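Local coordinates for UPF0303 protein YBR137W (Saccharomyces cerevisiae, PDB 4CLC) that is of unknown molecular function but is a cytoplasmic member of the UPF0303 family, related in sequence to HbpS-like haem-degrading proteins, at residues R47-I61 / T74-I88. Residues are numbered along the deposited sequence; the frame is centred on the assembly and turned at random.
Sequences RNAVKENFPEKPVAI and TVTYGGSALDNDFWI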
# COMPACT_ATOMS: atom_id res chain seq x y z
N ARG D 47 10.53 -2.89 37.43
CA ARG D 47 9.74 -4.11 37.42
C ARG D 47 9.43 -4.47 38.85
O ARG D 47 8.31 -4.85 39.17
CB ARG D 47 10.47 -5.26 36.71
CG ARG D 47 9.60 -6.53 36.59
CD ARG D 47 10.37 -7.67 35.96
NE ARG D 47 9.56 -8.89 35.91
CZ ARG D 47 9.49 -9.75 36.91
NH1 ARG D 47 10.18 -9.50 38.02
NH2 ARG D 47 8.75 -10.84 36.82
N ASN D 48 10.43 -4.32 39.70
CA ASN D 48 10.26 -4.57 41.12
C ASN D 48 9.22 -3.59 41.66
O ASN D 48 8.20 -3.99 42.23
CB ASN D 48 11.59 -4.43 41.87
CG ASN D 48 11.40 -4.18 43.35
OD1 ASN D 48 11.75 -3.12 43.88
ND2 ASN D 48 10.87 -5.19 44.05
N ALA D 49 9.47 -2.31 41.42
CA ALA D 49 8.58 -1.23 41.83
C ALA D 49 7.12 -1.48 41.46
O ALA D 49 6.27 -1.53 42.35
CB ALA D 49 9.05 0.07 41.26
N VAL D 50 6.81 -1.62 40.18
CA VAL D 50 5.44 -1.89 39.78
C VAL D 50 4.90 -3.11 40.52
O VAL D 50 3.71 -3.17 40.84
CB VAL D 50 5.29 -2.10 38.23
CG1 VAL D 50 3.94 -2.67 37.87
CG2 VAL D 50 5.46 -0.79 37.50
N LYS D 51 5.74 -4.10 40.80
CA LYS D 51 5.15 -5.28 41.39
C LYS D 51 4.96 -5.16 42.90
O LYS D 51 4.08 -5.81 43.48
CB LYS D 51 5.92 -6.55 41.02
CG LYS D 51 4.94 -7.58 40.38
CD LYS D 51 5.40 -9.03 40.49
CE LYS D 51 6.85 -9.19 40.12
NZ LYS D 51 7.32 -10.50 40.63
N GLU D 52 5.77 -4.32 43.55
CA GLU D 52 5.53 -4.05 44.96
C GLU D 52 4.29 -3.19 45.14
O GLU D 52 3.35 -3.57 45.85
CB GLU D 52 6.74 -3.37 45.61
CG GLU D 52 7.71 -4.36 46.26
CD GLU D 52 9.11 -3.79 46.43
OE1 GLU D 52 9.23 -2.56 46.63
OE2 GLU D 52 10.09 -4.56 46.34
N ASN D 53 4.26 -2.05 44.45
CA ASN D 53 3.11 -1.14 44.51
C ASN D 53 1.80 -1.68 43.92
O ASN D 53 0.73 -1.37 44.43
CB ASN D 53 3.46 0.17 43.82
CG ASN D 53 4.60 0.89 44.50
OD1 ASN D 53 4.37 1.80 45.31
ND2 ASN D 53 5.83 0.50 44.19
N PHE D 54 1.87 -2.46 42.85
CA PHE D 54 0.64 -2.95 42.24
C PHE D 54 0.61 -4.45 42.00
O PHE D 54 0.41 -4.89 40.86
CB PHE D 54 0.40 -2.25 40.91
CG PHE D 54 0.09 -0.80 41.05
CD1 PHE D 54 1.11 0.13 41.12
CD2 PHE D 54 -1.23 -0.37 41.11
CE1 PHE D 54 0.83 1.48 41.25
CE2 PHE D 54 -1.53 0.97 41.22
CZ PHE D 54 -0.49 1.89 41.29
N PRO D 55 0.74 -5.24 43.09
CA PRO D 55 0.73 -6.71 42.96
C PRO D 55 -0.53 -7.15 42.27
O PRO D 55 -1.58 -6.55 42.49
CB PRO D 55 0.75 -7.19 44.41
CG PRO D 55 0.10 -6.05 45.16
CD PRO D 55 0.60 -4.82 44.49
N GLU D 56 -0.41 -8.18 41.45
CA GLU D 56 -1.54 -8.74 40.72
C GLU D 56 -2.16 -7.79 39.69
O GLU D 56 -3.31 -7.99 39.28
CB GLU D 56 -2.62 -9.20 41.70
CG GLU D 56 -2.09 -10.25 42.66
CD GLU D 56 -3.19 -10.94 43.42
OE1 GLU D 56 -4.21 -10.27 43.72
OE2 GLU D 56 -3.03 -12.15 43.71
N LYS D 57 -1.39 -6.80 39.24
CA LYS D 57 -1.71 -6.00 38.06
C LYS D 57 -0.70 -6.30 36.94
O LYS D 57 0.50 -6.06 37.10
CB LYS D 57 -1.71 -4.50 38.39
CG LYS D 57 -3.00 -3.99 39.04
CD LYS D 57 -4.16 -3.99 38.06
CE LYS D 57 -5.46 -3.57 38.69
NZ LYS D 57 -6.56 -3.56 37.66
N PRO D 58 -1.17 -6.88 35.83
CA PRO D 58 -0.21 -7.12 34.75
C PRO D 58 0.20 -5.82 34.08
O PRO D 58 -0.64 -5.09 33.56
CB PRO D 58 -0.99 -8.02 33.79
CG PRO D 58 -2.42 -7.59 33.97
CD PRO D 58 -2.56 -7.14 35.42
N VAL D 59 1.50 -5.58 34.01
CA VAL D 59 1.98 -4.33 33.48
C VAL D 59 3.15 -4.58 32.55
O VAL D 59 3.98 -5.45 32.83
CB VAL D 59 2.37 -3.36 34.61
CG1 VAL D 59 3.16 -2.21 34.10
CG2 VAL D 59 1.13 -2.87 35.28
N ALA D 60 3.20 -3.85 31.44
CA ALA D 60 4.26 -4.01 30.46
C ALA D 60 5.22 -2.83 30.60
O ALA D 60 4.80 -1.71 30.78
CB ALA D 60 3.69 -4.10 29.06
N ILE D 61 6.51 -3.12 30.54
CA ILE D 61 7.54 -2.11 30.72
C ILE D 61 8.52 -2.13 29.55
O ILE D 61 9.08 -3.17 29.26
CB ILE D 61 8.30 -2.34 32.04
CG1 ILE D 61 7.34 -2.28 33.22
CG2 ILE D 61 9.43 -1.35 32.19
CD1 ILE D 61 7.94 -2.79 34.50
N THR D 74 9.57 -6.28 29.63
CA THR D 74 9.11 -7.30 30.57
C THR D 74 7.63 -7.17 30.83
O THR D 74 6.99 -6.20 30.48
CB THR D 74 9.85 -7.26 31.92
OG1 THR D 74 9.50 -8.41 32.68
CG2 THR D 74 9.48 -6.04 32.71
N VAL D 75 7.08 -8.21 31.43
CA VAL D 75 5.68 -8.27 31.73
C VAL D 75 5.62 -8.55 33.24
O VAL D 75 6.31 -9.45 33.71
CB VAL D 75 5.01 -9.34 30.82
CG1 VAL D 75 4.10 -10.27 31.59
CG2 VAL D 75 4.29 -8.68 29.67
N THR D 76 4.87 -7.76 34.01
CA THR D 76 5.01 -7.77 35.49
C THR D 76 4.23 -8.86 36.21
O THR D 76 4.45 -9.11 37.39
CB THR D 76 4.58 -6.45 36.16
OG1 THR D 76 3.20 -6.19 35.87
CG2 THR D 76 5.44 -5.29 35.69
N TYR D 77 3.32 -9.50 35.48
CA TYR D 77 2.41 -10.45 36.09
C TYR D 77 1.58 -11.08 34.99
O TYR D 77 1.55 -10.57 33.87
CB TYR D 77 1.51 -9.74 37.10
CG TYR D 77 0.82 -10.64 38.10
CD1 TYR D 77 1.48 -11.06 39.25
CD2 TYR D 77 -0.50 -11.02 37.93
CE1 TYR D 77 0.86 -11.85 40.18
CE2 TYR D 77 -1.12 -11.83 38.86
CZ TYR D 77 -0.43 -12.23 39.98
OH TYR D 77 -1.03 -13.02 40.93
N GLY D 78 0.92 -12.19 35.31
CA GLY D 78 0.07 -12.87 34.36
C GLY D 78 -1.09 -12.02 33.90
O GLY D 78 -1.46 -11.02 34.53
N GLY D 79 -1.69 -12.43 32.79
CA GLY D 79 -2.78 -11.66 32.23
C GLY D 79 -2.40 -10.42 31.45
O GLY D 79 -3.27 -9.60 31.15
N SER D 80 -1.12 -10.26 31.12
CA SER D 80 -0.74 -9.26 30.13
C SER D 80 -1.12 -9.81 28.77
O SER D 80 -1.52 -10.98 28.66
CB SER D 80 0.75 -8.96 30.17
OG SER D 80 1.50 -10.06 29.66
N ALA D 81 -1.00 -8.99 27.74
CA ALA D 81 -1.49 -9.37 26.42
C ALA D 81 -0.87 -8.53 25.34
O ALA D 81 -0.29 -7.49 25.61
CB ALA D 81 -3.00 -9.25 26.36
N LEU D 82 -1.03 -8.98 24.10
CA LEU D 82 -0.85 -8.12 22.95
C LEU D 82 -1.83 -6.97 23.18
O LEU D 82 -2.79 -7.11 23.95
CB LEU D 82 -1.15 -8.88 21.66
CG LEU D 82 -0.76 -8.39 20.26
CD1 LEU D 82 0.75 -8.27 20.10
CD2 LEU D 82 -1.33 -9.37 19.28
N ASP D 83 -1.59 -5.84 22.54
CA ASP D 83 -2.29 -4.57 22.85
C ASP D 83 -1.62 -3.89 24.05
O ASP D 83 -1.54 -2.66 24.08
CB ASP D 83 -3.81 -4.79 23.09
CG ASP D 83 -4.50 -3.59 23.69
OD1 ASP D 83 -4.91 -2.69 22.92
OD2 ASP D 83 -4.66 -3.56 24.93
N ASN D 84 -0.95 -4.66 24.91
CA ASN D 84 0.04 -4.01 25.75
C ASN D 84 1.16 -3.54 24.86
O ASN D 84 1.76 -2.50 25.10
CB ASN D 84 0.57 -4.94 26.82
CG ASN D 84 -0.36 -5.06 28.00
OD1 ASN D 84 -0.86 -6.14 28.29
ND2 ASN D 84 -0.59 -3.95 28.69
N ASP D 85 1.43 -4.30 23.81
CA ASP D 85 2.50 -3.97 22.88
C ASP D 85 2.08 -2.80 21.98
O ASP D 85 2.86 -1.86 21.77
CB ASP D 85 2.88 -5.18 22.03
CG ASP D 85 3.55 -6.27 22.85
OD1 ASP D 85 4.19 -5.97 23.89
OD2 ASP D 85 3.43 -7.44 22.46
N PHE D 86 0.85 -2.86 21.48
CA PHE D 86 0.30 -1.75 20.73
C PHE D 86 0.34 -0.45 21.55
O PHE D 86 0.81 0.58 21.06
CB PHE D 86 -1.13 -2.07 20.31
CG PHE D 86 -1.22 -3.05 19.18
CD1 PHE D 86 -1.13 -2.61 17.86
CD2 PHE D 86 -1.39 -4.41 19.44
CE1 PHE D 86 -1.21 -3.50 16.81
CE2 PHE D 86 -1.48 -5.32 18.39
CZ PHE D 86 -1.38 -4.85 17.06
N TRP D 87 -0.12 -0.52 22.80
CA TRP D 87 -0.15 0.66 23.66
C TRP D 87 1.26 1.16 23.87
O TRP D 87 1.50 2.37 23.80
CB TRP D 87 -0.83 0.37 25.01
CG TRP D 87 -2.32 0.56 24.94
CD1 TRP D 87 -3.27 -0.40 24.77
CD2 TRP D 87 -3.01 1.80 24.98
NE1 TRP D 87 -4.52 0.16 24.69
CE2 TRP D 87 -4.39 1.53 24.83
CE3 TRP D 87 -2.61 3.13 25.13
CZ2 TRP D 87 -5.36 2.52 24.84
CZ3 TRP D 87 -3.58 4.12 25.13
CH2 TRP D 87 -4.93 3.81 24.99
N ILE D 88 2.19 0.24 24.11
CA ILE D 88 3.57 0.63 24.29
C ILE D 88 4.11 1.33 23.04
O ILE D 88 4.78 2.36 23.15
CB ILE D 88 4.45 -0.57 24.64
CG1 ILE D 88 4.20 -0.96 26.10
CG2 ILE D 88 5.94 -0.25 24.45
CD1 ILE D 88 5.12 -2.01 26.59
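Ile61 and Thr74 form an antiparallel hydrogen-bonded pair at the open end of the β-hairpin 60-64/70-75, where its two strands meet helices 36-53 and 84-98. Ile61 N donates to Thr74 O at 3.1 Å, and Thr74 N returns a bond to Ile61 O. Beyond the neighbouring non-hydrogen-bonded pair, Ala60 with Val75, the pairing is continued by Thr76 N, which reaches Val59 O at 2.7 Å. Thr76 then ties the incoming loop with its side chain: OG1 lies between its own backbone N and carbonyl carbon (chi1 61°), from where it donates to Lys57 O at 3.0 Å and weakly accepts from Val59 N. Its methyl CG2 touches both helix and strand, at Val50 CG1 and Ile61 CD1.

Within this chain, strand 70-75 is an outer strand of the mixed HbpS-like sheet, and helices flank the two faces. On the side bearing Ile61 and Thr74, the extended Arg47 crosses Thr74 at about a right angle; its NE makes a weak bond to OG1, its NH2 hydrogen-bonds a polar side chain of a neighbouring subunit, and the guanidinium makes a cation-π contact with an aromatic side chain there. On the other face, Ala60 CB meets Ile88 CD1 at 3.5 Å.

Farther out, Glu56 CA sits over one face of the Tyr77 ring, 3.6 Å from the centroid, a CH-π contact. An alanine in place of Tyr77 would remove this ring and is likely to leave Glu56 CA and an aromatic side chain of that same subunit without their mate. Pro58 CB packs against Gly78 O, with Ser80 N nearby.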